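Local coordinates for protein 16S rRNA methyltransferase (Streptomyces sp. DSM 40477, PDB 3MQ2) that methylates the N1 position of adenine 1408 in 16S rRNA, using S-adenosyl-L-methionine, and so confers resistance to aminoglycosides such as kanamycin and apramycin, at residues V30-G35 with L53-D58. Sequence-based numbering, arbitrary orientation.
Sequences VVLDVG and LVVALD. With SAH (S-adenosyl-L-homocysteine), chain C.
L32 and V55 pair near the middle of two parallel strands that belong to a beta-alpha-beta unit of the Rossmann-like methyltransferase fold, joined through helix 40-48. The two strands illustrate how such a core ends in a cofactor site. CD1 of L32 leans across to CG1 of V55 at 3.7 Å, the two side chains meeting at a slant, and it also touches CD2 of L57 (3.9 Å). L57 reaches this position with CG set between its own N and C (chi1 52°), which brings CD1 beside CG1 of V34; those two side chains run alongside each other, pointing the same way. V30 extends this apolar row through CG1, which meets CG2 of V55. On the other face of the sheet, the CB atoms of D33 and A56 meet at 4.0 Å, while OD2 of D33 hydrogen-bonds with OG1 of T36, outside the two strands. Between the faces, V31 and D33 each donate to and accept from the neighbouring strand; the bond from V55 N to V31 O is almost straight (177°). G35 N adds a weak bond to L57 O. At the C-terminal ends of the strands, G35 O, just after its strand, accepts a hydrogen bond from the amino N of S-adenosyl-L-homocysteine, and D58, the last residue of its own and also held by backbone N-H groups of G37 and D60, grips the ribose with both oxygens: O3' bonds to OD1 at 2.7 Å and O2' to OD2 at 2.9 Å.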
loop_
_atom_site.group_PDB
_atom_site.type_symbol
_atom_site.label_atom_id
_atom_site.label_comp_id
_atom_site.label_asym_id
_atom_site.label_seq_id
_atom_site.Cartn_x
_atom_site.Cartn_y
_atom_site.Cartn_z
ATOM N N VAL A 30 0.295 6.771 -12.014
ATOM C CA VAL A 30 0.127 6.987 -10.579
ATOM C C VAL A 30 0.344 5.680 -9.825
ATOM O O VAL A 30 -0.161 4.629 -10.231
ATOM C CB VAL A 30 -1.278 7.541 -10.251
ATOM C CG1 VAL A 30 -1.487 7.622 -8.745
ATOM C CG2 VAL A 30 -1.481 8.915 -10.886
ATOM N N VAL A 31 1.100 5.753 -8.729
ATOM C CA VAL A 31 1.297 4.628 -7.818
ATOM C C VAL A 31 0.623 5.004 -6.516
ATOM O O VAL A 31 0.755 6.133 -6.090
ATOM C CB VAL A 31 2.801 4.418 -7.531
ATOM C CG1 VAL A 31 3.025 3.323 -6.495
ATOM C CG2 VAL A 31 3.557 4.094 -8.821
ATOM N N LEU A 32 -0.108 4.075 -5.902
ATOM C CA LEU A 32 -0.801 4.350 -4.639
ATOM C C LEU A 32 -0.341 3.382 -3.559
ATOM O O LEU A 32 -0.371 2.171 -3.767
ATOM C CB LEU A 32 -2.312 4.204 -4.829
ATOM C CG LEU A 32 -3.169 4.344 -3.569
ATOM C CD1 LEU A 32 -3.064 5.761 -3.011
ATOM C CD2 LEU A 32 -4.620 4.015 -3.871
ATOM N N ASP A 33 0.077 3.913 -2.409
ATOM C CA ASP A 33 0.423 3.078 -1.260
ATOM C C ASP A 33 -0.684 3.227 -0.217
ATOM O O ASP A 33 -0.925 4.328 0.270
ATOM C CB ASP A 33 1.771 3.503 -0.660
ATOM C CG ASP A 33 2.308 2.503 0.359
ATOM O OD1 ASP A 33 1.976 1.307 0.247
ATOM O OD2 ASP A 33 3.069 2.901 1.269
ATOM N N VAL A 34 -1.353 2.127 0.112
ATOM C CA VAL A 34 -2.473 2.140 1.050
ATOM C C VAL A 34 -2.024 1.663 2.428
ATOM O O VAL A 34 -1.497 0.562 2.565
ATOM C CB VAL A 34 -3.627 1.245 0.535
ATOM C CG1 VAL A 34 -4.774 1.202 1.552
ATOM C CG2 VAL A 34 -4.101 1.740 -0.838
ATOM N N GLY A 35 -2.229 2.489 3.456
ATOM C CA GLY A 35 -1.753 2.157 4.787
ATOM C C GLY A 35 -0.260 2.381 4.920
ATOM O O GLY A 35 0.472 1.504 5.368
ATOM N N LEU A 53 3.589 9.848 -10.432
ATOM C CA LEU A 53 3.055 10.509 -9.249
ATOM C C LEU A 53 2.770 9.449 -8.205
ATOM O O LEU A 53 2.081 8.476 -8.484
ATOM C CB LEU A 53 1.769 11.257 -9.594
ATOM C CG LEU A 53 1.024 11.915 -8.437
ATOM C CD1 LEU A 53 1.921 12.889 -7.715
ATOM C CD2 LEU A 53 -0.254 12.610 -8.945
ATOM N N VAL A 54 3.301 9.634 -7.002
ATOM C CA VAL A 54 3.120 8.640 -5.941
ATOM C C VAL A 54 2.191 9.214 -4.901
ATOM O O VAL A 54 2.451 10.290 -4.370
ATOM C CB VAL A 54 4.462 8.258 -5.272
ATOM C CG1 VAL A 54 4.248 7.209 -4.163
ATOM C CG2 VAL A 54 5.443 7.735 -6.335
ATOM N N VAL A 55 1.097 8.503 -4.635
ATOM C CA VAL A 55 0.118 8.920 -3.642
ATOM C C VAL A 55 0.175 7.903 -2.511
ATOM O O VAL A 55 0.236 6.700 -2.758
ATOM C CB VAL A 55 -1.310 8.957 -4.244
ATOM C CG1 VAL A 55 -2.331 9.423 -3.202
ATOM C CG2 VAL A 55 -1.351 9.888 -5.459
ATOM N N ALA A 56 0.167 8.371 -1.270
ATOM C CA ALA A 56 0.223 7.444 -0.148
ATOM C C ALA A 56 -0.759 7.891 0.897
ATOM O O ALA A 56 -0.901 9.080 1.149
ATOM C CB ALA A 56 1.632 7.377 0.443
ATOM N N LEU A 57 -1.465 6.945 1.495
ATOM C CA LEU A 57 -2.454 7.341 2.484
ATOM C C LEU A 57 -2.390 6.483 3.733
ATOM O O LEU A 57 -1.879 5.349 3.714
ATOM C CB LEU A 57 -3.855 7.339 1.880
ATOM C CG LEU A 57 -4.298 6.071 1.162
ATOM C CD1 LEU A 57 -4.855 5.093 2.171
ATOM C CD2 LEU A 57 -5.350 6.398 0.112
ATOM N N ASP A 58 -2.869 7.049 4.835
ATOM C CA ASP A 58 -3.006 6.279 6.061
ATOM C C ASP A 58 -4.163 6.852 6.841
ATOM O O ASP A 58 -4.461 8.048 6.731
ATOM C CB ASP A 58 -1.747 6.375 6.922
ATOM C CG ASP A 58 -1.641 5.235 7.919
ATOM O OD1 ASP A 58 -0.976 4.227 7.590
ATOM O OD2 ASP A 58 -2.235 5.328 9.018
HETATM N N SAH C . 2.997 0.066 4.998
HETATM C CA SAH C . 3.660 0.764 6.085
HETATM C CB SAH C . 2.838 0.691 7.371
HETATM C CG SAH C . 2.273 -0.691 7.678
HETATM S SD SAH C . 1.644 -0.790 9.373
HETATM C C SAH C . 5.033 0.161 6.303
HETATM O O SAH C . 5.827 0.660 7.100
HETATM O OXT SAH C . 5.362 -0.848 5.677
HETATM C "C5'" SAH C . -0.025 -0.857 8.673
HETATM C "C4'" SAH C . -0.605 0.535 8.453
HETATM O "O4'" SAH C . -1.892 0.411 7.886
HETATM C "C3'" SAH C . -0.784 1.325 9.751
HETATM O "O3'" SAH C . -0.186 2.590 9.607
HETATM C "C2'" SAH C . -2.273 1.531 9.919
HETATM O "O2'" SAH C . -2.562 2.834 10.392
HETATM C "C1'" SAH C . -2.769 1.336 8.501
HETATM N N9 SAH C . -4.143 0.829 8.402
HETATM C C8 SAH C . -4.712 -0.258 9.012
HETATM N N7 SAH C . -6.007 -0.341 8.599
HETATM C C5 SAH C . -6.244 0.680 7.733
HETATM C C6 SAH C . -7.365 1.075 7.019
HETATM N N6 SAH C . -8.506 0.396 7.110
HETATM N N1 SAH C . -7.280 2.178 6.202
HETATM C C2 SAH C . -6.104 2.890 6.090
HETATM N N3 SAH C . -4.992 2.506 6.806
HETATM C C4 SAH C . -5.076 1.413 7.602
#